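Local coordinates for protein TarM (PDB 4X7R) that belongs to the GT-B clan of glycosyltransferases and holds uridine-5'-diphosphate and a glycan, at residues 76-81 with 169-174; 418-423 with 439-444; 98-103 with 112-117. The protein carries 1 engineered substitution. One frame throughout, in Å; residues are numbered along the deposited sequence.

Contact 1 (76-81 with 169-174); sequences ISNNKH and YDEKGY
N78 and D170 bring the two backbones together, their CA atoms lying 6.0 Å apart where helix 69-78 meets a type I beta turn running from D170 to G173. The turn closes through the backbone bond from G173 N to D170 O and is reinforced from within: D170 OD1 accepts from K172 N, which makes an Asx turn, and also from Y174 N, the two donors coming from opposite faces of the carboxylate plane. Two backbone donors thus fix the rotation of the D170 carboxylate and leave its other oxygen directed at the helix. There S77 OG, swung opposite its own backbone N (chi1 -171°), donates a short hydrogen bond of 2.5 Å to D170 OD2, meeting it on the anti side. Because both residues are buried, this bond ties the helix to the turn beneath the surface. N78 answers with its side chain: OD1 takes the backbone N of E171 at 2.9 Å, while the amide crosses the E171 side chain at a slant, ND2 3.6 Å from E171 CG. In the opposite sense, K172 reaches back to the 76-81 backbone, where NZ donates to N78 O at 2.7 Å and more weakly to H81 O, a positive charge gripping two backbone carbonyls. Beyond the lysine, H81 and Y174 lie flat on one another in a face-to-face stack, planes 4° apart and centroids separated by 3.6 Å; H81 CG sits 3.4 Å from Y174 CZ. Around this junction, Y174 OH bonds to K83 O and E171 OE1 forms a salt bridge with K150 of strand 150-157. The turn itself links strands 163-169 and 175-182 of the antiparallel sheet, and Y176 on the latter strand touches both S77 and D170, seating helix 69-78 against that sheet.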
loop_
_atom_site.group_PDB
_atom_site.type_symbol
_atom_site.label_atom_id
_atom_site.label_comp_id
_atom_site.label_asym_id
_atom_site.label_seq_id
_atom_site.Cartn_x
_atom_site.Cartn_y
_atom_site.Cartn_z
ATOM N N ILE A 76 3.454 25.352 -5.514
ATOM C CA ILE A 76 4.266 26.485 -6.008
ATOM C C ILE A 76 3.490 27.182 -7.136
ATOM O O ILE A 76 3.351 28.393 -7.122
ATOM C CB ILE A 76 5.688 26.030 -6.454
ATOM C CG1 ILE A 76 6.518 25.564 -5.233
ATOM C CG2 ILE A 76 6.430 27.147 -7.197
ATOM C CD1 ILE A 76 7.621 24.532 -5.581
ATOM N N SER A 77 2.914 26.394 -8.057
ATOM C CA SER A 77 2.123 26.877 -9.187
ATOM C C SER A 77 0.890 27.661 -8.749
ATOM O O SER A 77 0.613 28.702 -9.327
ATOM C CB SER A 77 1.714 25.705 -10.072
ATOM O OG SER A 77 1.117 26.168 -11.270
ATOM N N ASN A 78 0.147 27.160 -7.754
ATOM C CA ASN A 78 -1.041 27.812 -7.171
ATOM C C ASN A 78 -0.753 29.254 -6.732
ATOM O O ASN A 78 -1.596 30.119 -6.919
ATOM C CB ASN A 78 -1.546 27.030 -5.949
ATOM C CG ASN A 78 -2.178 25.689 -6.263
ATOM O OD1 ASN A 78 -2.626 25.417 -7.360
ATOM N ND2 ASN A 78 -2.281 24.843 -5.275
ATOM N N ASN A 79 0.439 29.503 -6.158
ATOM C CA ASN A 79 0.898 30.817 -5.692
ATOM C C ASN A 79 1.206 31.807 -6.791
ATOM O O ASN A 79 1.272 33.007 -6.514
ATOM C CB ASN A 79 2.138 30.649 -4.810
ATOM C CG ASN A 79 1.844 30.060 -3.467
ATOM O OD1 ASN A 79 0.765 30.269 -2.900
ATOM N ND2 ASN A 79 2.803 29.295 -2.935
ATOM N N LYS A 80 1.416 31.330 -8.027
ATOM C CA LYS A 80 1.746 32.176 -9.188
ATOM C C LYS A 80 0.578 33.051 -9.697
ATOM O O LYS A 80 0.806 34.129 -10.245
ATOM C CB LYS A 80 2.350 31.302 -10.306
ATOM C CG LYS A 80 2.638 31.980 -11.650
ATOM C CD LYS A 80 4.047 32.550 -11.755
ATOM C CE LYS A 80 4.462 32.784 -13.194
ATOM N NZ LYS A 80 4.703 31.508 -13.940
ATOM N N HIS A 81 -0.655 32.565 -9.576
ATOM C CA HIS A 81 -1.822 33.315 -10.038
ATOM C C HIS A 81 -2.814 33.562 -8.927
ATOM O O HIS A 81 -2.802 32.863 -7.916
ATOM C CB HIS A 81 -2.509 32.589 -11.199
ATOM C CG HIS A 81 -1.656 32.514 -12.421
ATOM N ND1 HIS A 81 -1.647 33.540 -13.382
ATOM C CD2 HIS A 81 -0.793 31.545 -12.803
ATOM C CE1 HIS A 81 -0.780 33.151 -14.298
ATOM N NE2 HIS A 81 -0.231 31.963 -13.986
ATOM N N TYR A 169 -2.397 20.277 -14.347
ATOM C CA TYR A 169 -2.904 21.625 -14.108
ATOM C C TYR A 169 -3.163 21.841 -12.641
ATOM O O TYR A 169 -3.687 20.941 -11.961
ATOM C CB TYR A 169 -4.196 21.878 -14.901
ATOM C CG TYR A 169 -4.030 21.750 -16.392
ATOM C CD1 TYR A 169 -4.116 20.512 -17.015
ATOM C CD2 TYR A 169 -3.817 22.874 -17.191
ATOM C CE1 TYR A 169 -3.953 20.386 -18.390
ATOM C CE2 TYR A 169 -3.675 22.763 -18.573
ATOM C CZ TYR A 169 -3.737 21.512 -19.167
ATOM O OH TYR A 169 -3.565 21.378 -20.524
ATOM N N ASP A 170 -2.775 23.034 -12.143
ATOM C CA ASP A 170 -2.911 23.397 -10.729
ATOM C C ASP A 170 -4.386 23.668 -10.314
ATOM O O ASP A 170 -5.310 23.485 -11.127
ATOM C CB ASP A 170 -1.940 24.532 -10.363
ATOM C CG ASP A 170 -2.243 25.885 -11.000
ATOM O OD1 ASP A 170 -3.420 26.138 -11.334
ATOM O OD2 ASP A 170 -1.338 26.739 -11.029
ATOM N N GLU A 171 -4.596 24.119 -9.064
ATOM C CA GLU A 171 -5.930 24.422 -8.516
ATOM C C GLU A 171 -6.672 25.541 -9.241
ATOM O O GLU A 171 -7.910 25.573 -9.190
ATOM C CB GLU A 171 -5.885 24.704 -6.999
ATOM C CG GLU A 171 -5.470 23.496 -6.168
ATOM C CD GLU A 171 -6.457 22.347 -5.997
ATOM O OE1 GLU A 171 -7.666 22.517 -6.287
ATOM O OE2 GLU A 171 -6.010 21.272 -5.536
ATOM N N LYS A 172 -5.931 26.402 -9.983
ATOM C CA LYS A 172 -6.514 27.496 -10.762
ATOM C C LYS A 172 -6.624 27.182 -12.269
ATOM O O LYS A 172 -7.103 28.013 -13.037
ATOM C CB LYS A 172 -5.798 28.827 -10.476
ATOM C CG LYS A 172 -5.881 29.225 -9.005
ATOM C CD LYS A 172 -5.421 30.644 -8.715
ATOM C CE LYS A 172 -5.446 30.914 -7.219
ATOM N NZ LYS A 172 -4.292 30.315 -6.518
ATOM N N GLY A 173 -6.200 25.976 -12.674
ATOM C CA GLY A 173 -6.293 25.545 -14.063
ATOM C C GLY A 173 -5.097 25.889 -14.924
ATOM O O GLY A 173 -5.207 25.876 -16.155
ATOM N N TYR A 174 -3.943 26.178 -14.302
ATOM C CA TYR A 174 -2.716 26.493 -15.045
ATOM C C TYR A 174 -1.792 25.265 -15.140
ATOM O O TYR A 174 -1.606 24.572 -14.139
ATOM C CB TYR A 174 -1.961 27.666 -14.386
ATOM C CG TYR A 174 -2.729 28.969 -14.411
ATOM C CD1 TYR A 174 -2.654 29.828 -15.507
ATOM C CD2 TYR A 174 -3.549 29.334 -13.354
ATOM C CE1 TYR A 174 -3.361 31.031 -15.532
ATOM C CE2 TYR A 174 -4.290 30.507 -13.388
ATOM C CZ TYR A 174 -4.172 31.369 -14.461
ATOM O OH TYR A 174 -4.886 32.543 -14.432
#

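Contact 2 (418-423 with 439-444); sequences PVVAFD and YLIENH
V420, A421 and F422 pair in parallel with Y439, L440 and I441, the two strands of a beta-alpha-beta unit whose intervening helix is 428-431. The unit lies in the C-terminal parallel sheet of this GT-B glycosyltransferase, with strand 438-441 at the sheet's edge and the two strand directions 21° apart. Backbone hydrogen bonds come first. They alternate in direction: Y439 N donates to V419 O, A421 N to Y439 O, I441 N to A421 O at 2.7 Å, and D423 N to I441 O at 2.7 Å. The I441 N to A421 O bond is almost straight, with 176° at the hydrogen. CA-H...O contacts supplement them, the shortest from F422 CA to I441 O at 3.3 Å, so I441 O receives both an N-H and a C-H from consecutive residues.

Apolar contacts fill the face carrying V420, F422, Y439 and I441. I441 touches two neighbours because its branches diverge: CG1 packs 3.8 Å from V420 CG1, while CG2, opposite the backbone N, slips in at the edge of the F422 ring, near its plane. Helix 446-457 covers this side, M449 touching V420 and K452 touching both Y439 and I441. The other face differs. A421 points there with L440, and helices 407-414 and 428-431 supply M409, P428 and S429; D423 crosses L440 obliquely, its OD2 4.0 Å from L440 CD1.

Beyond I441, N443 ND2 bonds to Q401, while its amide stands at 65° to the F422 ring, with OD1 3.7 Å from F422 CD2. On one face of that same ring the chain itself crosses, placing the backbone N of H444 over the ring centre, 3.8 Å from F422 CE1.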
loop_
_atom_site.group_PDB
_atom_site.type_symbol
_atom_site.label_atom_id
_atom_site.label_comp_id
_atom_site.label_asym_id
_atom_site.label_seq_id
_atom_site.Cartn_x
_atom_site.Cartn_y
_atom_site.Cartn_z
ATOM N N PRO A 418 -6.025 -16.483 19.240
ATOM C CA PRO A 418 -4.872 -17.320 18.844
ATOM C C PRO A 418 -4.806 -17.574 17.348
ATOM O O PRO A 418 -5.831 -17.570 16.664
ATOM C CB PRO A 418 -5.052 -18.607 19.660
ATOM C CG PRO A 418 -6.514 -18.667 19.982
ATOM C CD PRO A 418 -7.012 -17.246 20.044
ATOM N N VAL A 419 -3.582 -17.744 16.845
ATOM C CA VAL A 419 -3.318 -17.979 15.427
ATOM C C VAL A 419 -2.960 -19.442 15.154
ATOM O O VAL A 419 -2.205 -20.057 15.914
ATOM C CB VAL A 419 -2.212 -17.023 14.900
ATOM C CG1 VAL A 419 -1.962 -17.228 13.410
ATOM C CG2 VAL A 419 -2.564 -15.569 15.179
ATOM N N VAL A 420 -3.526 -19.982 14.060
ATOM C CA VAL A 420 -3.219 -21.276 13.453
ATOM C C VAL A 420 -2.583 -20.867 12.081
ATOM O O VAL A 420 -3.253 -20.318 11.207
ATOM C CB VAL A 420 -4.442 -22.221 13.347
ATOM C CG1 VAL A 420 -4.025 -23.585 12.800
ATOM C CG2 VAL A 420 -5.110 -22.401 14.716
ATOM N N ALA A 421 -1.258 -20.998 11.978
ATOM C CA ALA A 421 -0.500 -20.543 10.834
ATOM C C ALA A 421 0.457 -21.568 10.263
ATOM O O ALA A 421 1.035 -22.355 11.011
ATOM C CB ALA A 421 0.283 -19.298 11.218
ATOM N N PHE A 422 0.682 -21.507 8.931
ATOM C CA PHE A 422 1.696 -22.340 8.302
ATOM C C PHE A 422 3.061 -21.798 8.765
ATOM O O PHE A 422 3.246 -20.576 8.767
ATOM C CB PHE A 422 1.581 -22.314 6.761
ATOM C CG PHE A 422 0.460 -23.133 6.153
ATOM C CD1 PHE A 422 0.039 -24.320 6.743
ATOM C CD2 PHE A 422 -0.144 -22.740 4.964
ATOM C CE1 PHE A 422 -0.980 -25.093 6.163
ATOM C CE2 PHE A 422 -1.164 -23.513 4.383
ATOM C CZ PHE A 422 -1.571 -24.688 4.984
ATOM N N ASP A 423 3.969 -22.685 9.239
ATOM C CA ASP A 423 5.308 -22.301 9.695
ATOM C C ASP A 423 6.152 -21.959 8.455
ATOM O O ASP A 423 6.731 -22.850 7.834
ATOM C CB ASP A 423 5.974 -23.428 10.537
ATOM C CG ASP A 423 7.222 -22.968 11.294
ATOM O OD1 ASP A 423 7.739 -21.865 10.988
ATOM O OD2 ASP A 423 7.683 -23.704 12.183
ATOM N N TYR A 439 -0.892 -22.418 17.197
ATOM C CA TYR A 439 -0.315 -23.567 16.504
ATOM C C TYR A 439 0.458 -23.179 15.260
ATOM O O TYR A 439 -0.010 -22.346 14.464
ATOM C CB TYR A 439 -1.395 -24.605 16.141
ATOM C CG TYR A 439 -2.042 -25.300 17.323
ATOM C CD1 TYR A 439 -1.311 -26.156 18.144
ATOM C CD2 TYR A 439 -3.408 -25.174 17.567
ATOM C CE1 TYR A 439 -1.911 -26.819 19.219
ATOM C CE2 TYR A 439 -4.025 -25.858 18.619
ATOM C CZ TYR A 439 -3.269 -26.663 19.453
ATOM O OH TYR A 439 -3.880 -27.306 20.504
ATOM N N LEU A 440 1.648 -23.795 15.102
ATOM C CA LEU A 440 2.525 -23.679 13.937
ATOM C C LEU A 440 2.329 -24.954 13.142
ATOM O O LEU A 440 2.641 -26.054 13.625
ATOM C CB LEU A 440 4.001 -23.525 14.336
ATOM C CG LEU A 440 4.423 -22.140 14.795
ATOM C CD1 LEU A 440 5.818 -22.177 15.399
ATOM C CD2 LEU A 440 4.322 -21.112 13.648
ATOM N N ILE A 441 1.737 -24.818 11.957
ATOM C CA ILE A 441 1.426 -25.959 11.089
ATOM C C ILE A 441 2.490 -26.125 10.012
ATOM O O ILE A 441 2.925 -25.140 9.414
ATOM C CB ILE A 441 -0.008 -25.793 10.483
ATOM C CG1 ILE A 441 -1.097 -25.577 11.564
ATOM C CG2 ILE A 441 -0.385 -26.901 9.480
ATOM C CD1 ILE A 441 -1.167 -26.601 12.711
ATOM N N GLU A 442 2.891 -27.375 9.755
ATOM C CA GLU A 442 3.832 -27.718 8.698
ATOM C C GLU A 442 3.239 -27.184 7.394
ATOM O O GLU A 442 2.057 -27.418 7.129
ATOM C CB GLU A 442 4.021 -29.241 8.642
ATOM C CG GLU A 442 5.218 -29.686 7.822
ATOM C CD GLU A 442 5.232 -31.153 7.437
ATOM O OE1 GLU A 442 4.317 -31.901 7.854
ATOM O OE2 GLU A 442 6.162 -31.551 6.701
ATOM N N ASN A 443 4.011 -26.348 6.661
ATOM C CA ASN A 443 3.589 -25.695 5.418
ATOM C C ASN A 443 2.967 -26.672 4.416
ATOM O O ASN A 443 3.538 -27.739 4.164
ATOM C CB ASN A 443 4.744 -24.917 4.783
ATOM C CG ASN A 443 4.314 -24.060 3.620
ATOM O OD1 ASN A 443 3.199 -23.565 3.571
ATOM N ND2 ASN A 443 5.185 -23.870 2.651
ATOM N N HIS A 444 1.780 -26.295 3.875
ATOM C CA HIS A 444 0.925 -27.036 2.927
ATOM C C HIS A 444 0.020 -28.079 3.586
ATOM O O HIS A 444 -0.957 -28.493 2.962
ATOM C CB HIS A 444 1.712 -27.656 1.753
ATOM C CG HIS A 444 2.289 -26.649 0.810
ATOM N ND1 HIS A 444 3.636 -26.298 0.856
ATOM C CD2 HIS A 444 1.681 -25.932 -0.165
ATOM C CE1 HIS A 444 3.801 -25.387 -0.094
ATOM N NE2 HIS A 444 2.653 -25.131 -0.735
#

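Contact 3 (98-103 with 112-117); sequences NTIEIE and FDITTR. Engineered in segment 112-117: R117 (natural residue Gly).
N98, at the start of the first segment, faces I114 across an antiparallel hairpin: its carbonyl O receives a weak but straight hydrogen bond from I114 N at 3.3 Å. The end of the I114 side chain lies close by, CD1 being 3.6 Å from N98 C and reaching as far as T99 O.

T99 follows and pairs with D113 as a non-hydrogen-bonded position. Here the strands are close, with CA atoms 4.4 Å apart, and T99 CA makes a CA-H...O contact of 3.1 Å with F112 O. T99 OG1 bonds to the backbone O of L96. Opposite it, D113 OD2 turns to its own chain, whereas OD1 comes near N98 O without a hydrogen bond, both being acceptors. OD2 accepts from T115 N above the carboxylate plane, which makes an Asx turn, and from T116 N through the anti lone pair, the longer Asx motif; T115 OG1 adds a third bond through the syn lone pair.

I100 is hydrogen-bonded to F112 in both directions. Its N donates to F112 O at 2.7 Å, and its O accepts from F112 N at 3.1 Å. The side chain runs at about a right angle to that of I114, their CG1 atoms 3.8 Å apart; chi1 of -62° sets I100 CG1 opposite the carbonyl carbon, and the bend at chi2 (-74°) brings CD1 to I114 CG1 as well.

Two residues later, I102 extends CD1 to the F112 ring, 4.1 Å from F112 CD1, the side chains again roughly perpendicular. These apolar contacts lie on an exposed surface.

Strand 99-103 follows helix 86-95 and is an edge strand of the long antiparallel sheet. Strand 108-113 lies between it and strand 119-126, with the F112 ring meeting Y119 on the side of that next strand.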
loop_
_atom_site.group_PDB
_atom_site.type_symbol
_atom_site.label_atom_id
_atom_site.label_comp_id
_atom_site.label_asym_id
_atom_site.label_seq_id
_atom_site.Cartn_x
_atom_site.Cartn_y
_atom_site.Cartn_z
ATOM N N ASN A 98 -21.360 25.153 -31.684
ATOM C CA ASN A 98 -21.848 24.785 -33.013
ATOM C C ASN A 98 -21.667 23.280 -33.321
ATOM O O ASN A 98 -21.144 22.898 -34.373
ATOM C CB ASN A 98 -21.320 25.729 -34.120
ATOM C CG ASN A 98 -21.829 27.156 -34.016
ATOM O OD1 ASN A 98 -22.996 27.418 -33.685
ATOM N ND2 ASN A 98 -20.971 28.119 -34.340
ATOM N N THR A 99 -22.107 22.438 -32.368
ATOM C CA THR A 99 -22.106 20.980 -32.458
ATOM C C THR A 99 -23.528 20.440 -32.236
ATOM O O THR A 99 -24.420 21.182 -31.813
ATOM C CB THR A 99 -21.129 20.328 -31.439
ATOM O OG1 THR A 99 -21.494 20.689 -30.106
ATOM C CG2 THR A 99 -19.662 20.629 -31.726
ATOM N N ILE A 100 -23.730 19.148 -32.529
ATOM C CA ILE A 100 -24.985 18.441 -32.292
ATOM C C ILE A 100 -24.672 17.477 -31.150
ATOM O O ILE A 100 -23.762 16.659 -31.278
ATOM C CB ILE A 100 -25.530 17.681 -33.561
ATOM C CG1 ILE A 100 -25.871 18.613 -34.754
ATOM C CG2 ILE A 100 -26.675 16.708 -33.217
ATOM C CD1 ILE A 100 -27.141 19.473 -34.659
ATOM N N GLU A 101 -25.407 17.581 -30.042
ATOM C CA GLU A 101 -25.257 16.671 -28.914
ATOM C C GLU A 101 -26.139 15.430 -29.149
ATOM O O GLU A 101 -27.319 15.553 -29.499
ATOM C CB GLU A 101 -25.638 17.369 -27.593
ATOM C CG GLU A 101 -25.476 16.486 -26.360
ATOM C CD GLU A 101 -25.510 17.167 -25.003
ATOM O OE1 GLU A 101 -25.387 18.413 -24.942
ATOM O OE2 GLU A 101 -25.614 16.438 -23.991
ATOM N N ILE A 102 -25.553 14.241 -28.980
ATOM C CA ILE A 102 -26.248 12.962 -29.090
ATOM C C ILE A 102 -25.979 12.170 -27.805
ATOM O O ILE A 102 -24.900 11.605 -27.616
ATOM C CB ILE A 102 -25.969 12.194 -30.425
ATOM C CG1 ILE A 102 -26.528 12.977 -31.629
ATOM C CG2 ILE A 102 -26.564 10.775 -30.396
ATOM C CD1 ILE A 102 -25.981 12.600 -32.942
ATOM N N GLU A 103 -26.963 12.203 -26.898
ATOM C CA GLU A 103 -26.943 11.545 -25.595
ATOM C C GLU A 103 -27.005 10.014 -25.760
ATOM O O GLU A 103 -27.820 9.524 -26.547
ATOM C CB GLU A 103 -28.118 12.075 -24.745
ATOM C CG GLU A 103 -28.153 11.540 -23.324
ATOM C CD GLU A 103 -28.533 12.532 -22.241
ATOM O OE1 GLU A 103 -27.676 12.815 -21.372
ATOM O OE2 GLU A 103 -29.697 12.995 -22.237
ATOM N N PHE A 112 -20.938 16.379 -32.559
ATOM C CA PHE A 112 -20.653 16.355 -33.997
ATOM C C PHE A 112 -20.749 17.770 -34.561
ATOM O O PHE A 112 -21.730 18.450 -34.278
ATOM C CB PHE A 112 -21.643 15.391 -34.715
ATOM C CG PHE A 112 -21.462 13.940 -34.317
ATOM C CD1 PHE A 112 -21.981 13.456 -33.116
ATOM C CD2 PHE A 112 -20.756 13.060 -35.129
ATOM C CE1 PHE A 112 -21.763 12.130 -32.719
ATOM C CE2 PHE A 112 -20.544 11.727 -34.732
ATOM C CZ PHE A 112 -21.052 11.272 -33.531
ATOM N N ASP A 113 -19.743 18.225 -35.341
ATOM C CA ASP A 113 -19.784 19.574 -35.917
ATOM C C ASP A 113 -20.846 19.703 -36.990
ATOM O O ASP A 113 -20.948 18.844 -37.860
ATOM C CB ASP A 113 -18.412 20.044 -36.435
ATOM C CG ASP A 113 -18.405 21.473 -36.967
ATOM O OD1 ASP A 113 -18.387 22.415 -36.144
ATOM O OD2 ASP A 113 -18.461 21.648 -38.205
ATOM N N ILE A 114 -21.638 20.784 -36.911
ATOM C CA ILE A 114 -22.728 21.119 -37.821
ATOM C C ILE A 114 -22.278 21.248 -39.293
ATOM O O ILE A 114 -23.034 20.859 -40.183
ATOM C CB ILE A 114 -23.527 22.334 -37.253
ATOM C CG1 ILE A 114 -24.538 21.851 -36.188
ATOM C CG2 ILE A 114 -24.219 23.182 -38.338
ATOM C CD1 ILE A 114 -24.783 22.793 -35.012
ATOM N N THR A 115 -21.037 21.734 -39.542
ATOM C CA THR A 115 -20.504 21.898 -40.903
ATOM C C THR A 115 -19.668 20.708 -41.398
ATOM O O THR A 115 -20.006 20.147 -42.442
ATOM C CB THR A 115 -19.827 23.271 -41.116
ATOM O OG1 THR A 115 -18.736 23.420 -40.203
ATOM C CG2 THR A 115 -20.802 24.440 -40.992
ATOM N N THR A 116 -18.586 20.327 -40.672
ATOM C CA THR A 116 -17.723 19.200 -41.073
ATOM C C THR A 116 -18.376 17.805 -40.950
ATOM O O THR A 116 -17.841 16.826 -41.488
ATOM C CB THR A 116 -16.277 19.314 -40.519
ATOM O OG1 THR A 116 -15.487 18.235 -41.027
ATOM C CG2 THR A 116 -16.208 19.304 -39.005
ATOM N N ARG A 117 -19.528 17.721 -40.240
ATOM C CA ARG A 117 -20.308 16.498 -39.986
ATOM C C ARG A 117 -19.553 15.444 -39.164
ATOM O O ARG A 117 -20.115 14.383 -38.871
ATOM C CB ARG A 117 -20.878 15.893 -41.283
ATOM C CG ARG A 117 -21.756 16.841 -42.099
ATOM C CD ARG A 117 -23.057 16.215 -42.596
ATOM N NE ARG A 117 -22.959 14.779 -42.894
ATOM C CZ ARG A 117 -22.515 14.269 -44.040
ATOM N NH1 ARG A 117 -22.092 15.068 -45.013
ATOM N NH2 ARG A 117 -22.476 12.955 -44.215
#

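Contact 2 belongs to a different sheet from the other two: it joins adjacent parallel strands of the C-terminal GT-B sheet, where regular backbone bonds and mostly buried apolar side chains prevail. Contacts 1 and 3 both involve the long antiparallel sheet, yet at different places, their centres 33 Å apart. Contact 3, wholly at the surface, pairs edge strand 99-103 with its neighbour 108-113 through few bonds and exposed apolar side chains. Contact 1, partly buried, instead sets a helix against a turn, relying on side-chain hydrogen bonds, to backbone and to another side chain, and on a ring stack. Contact 3 lies within the chain between the segments of contact 1.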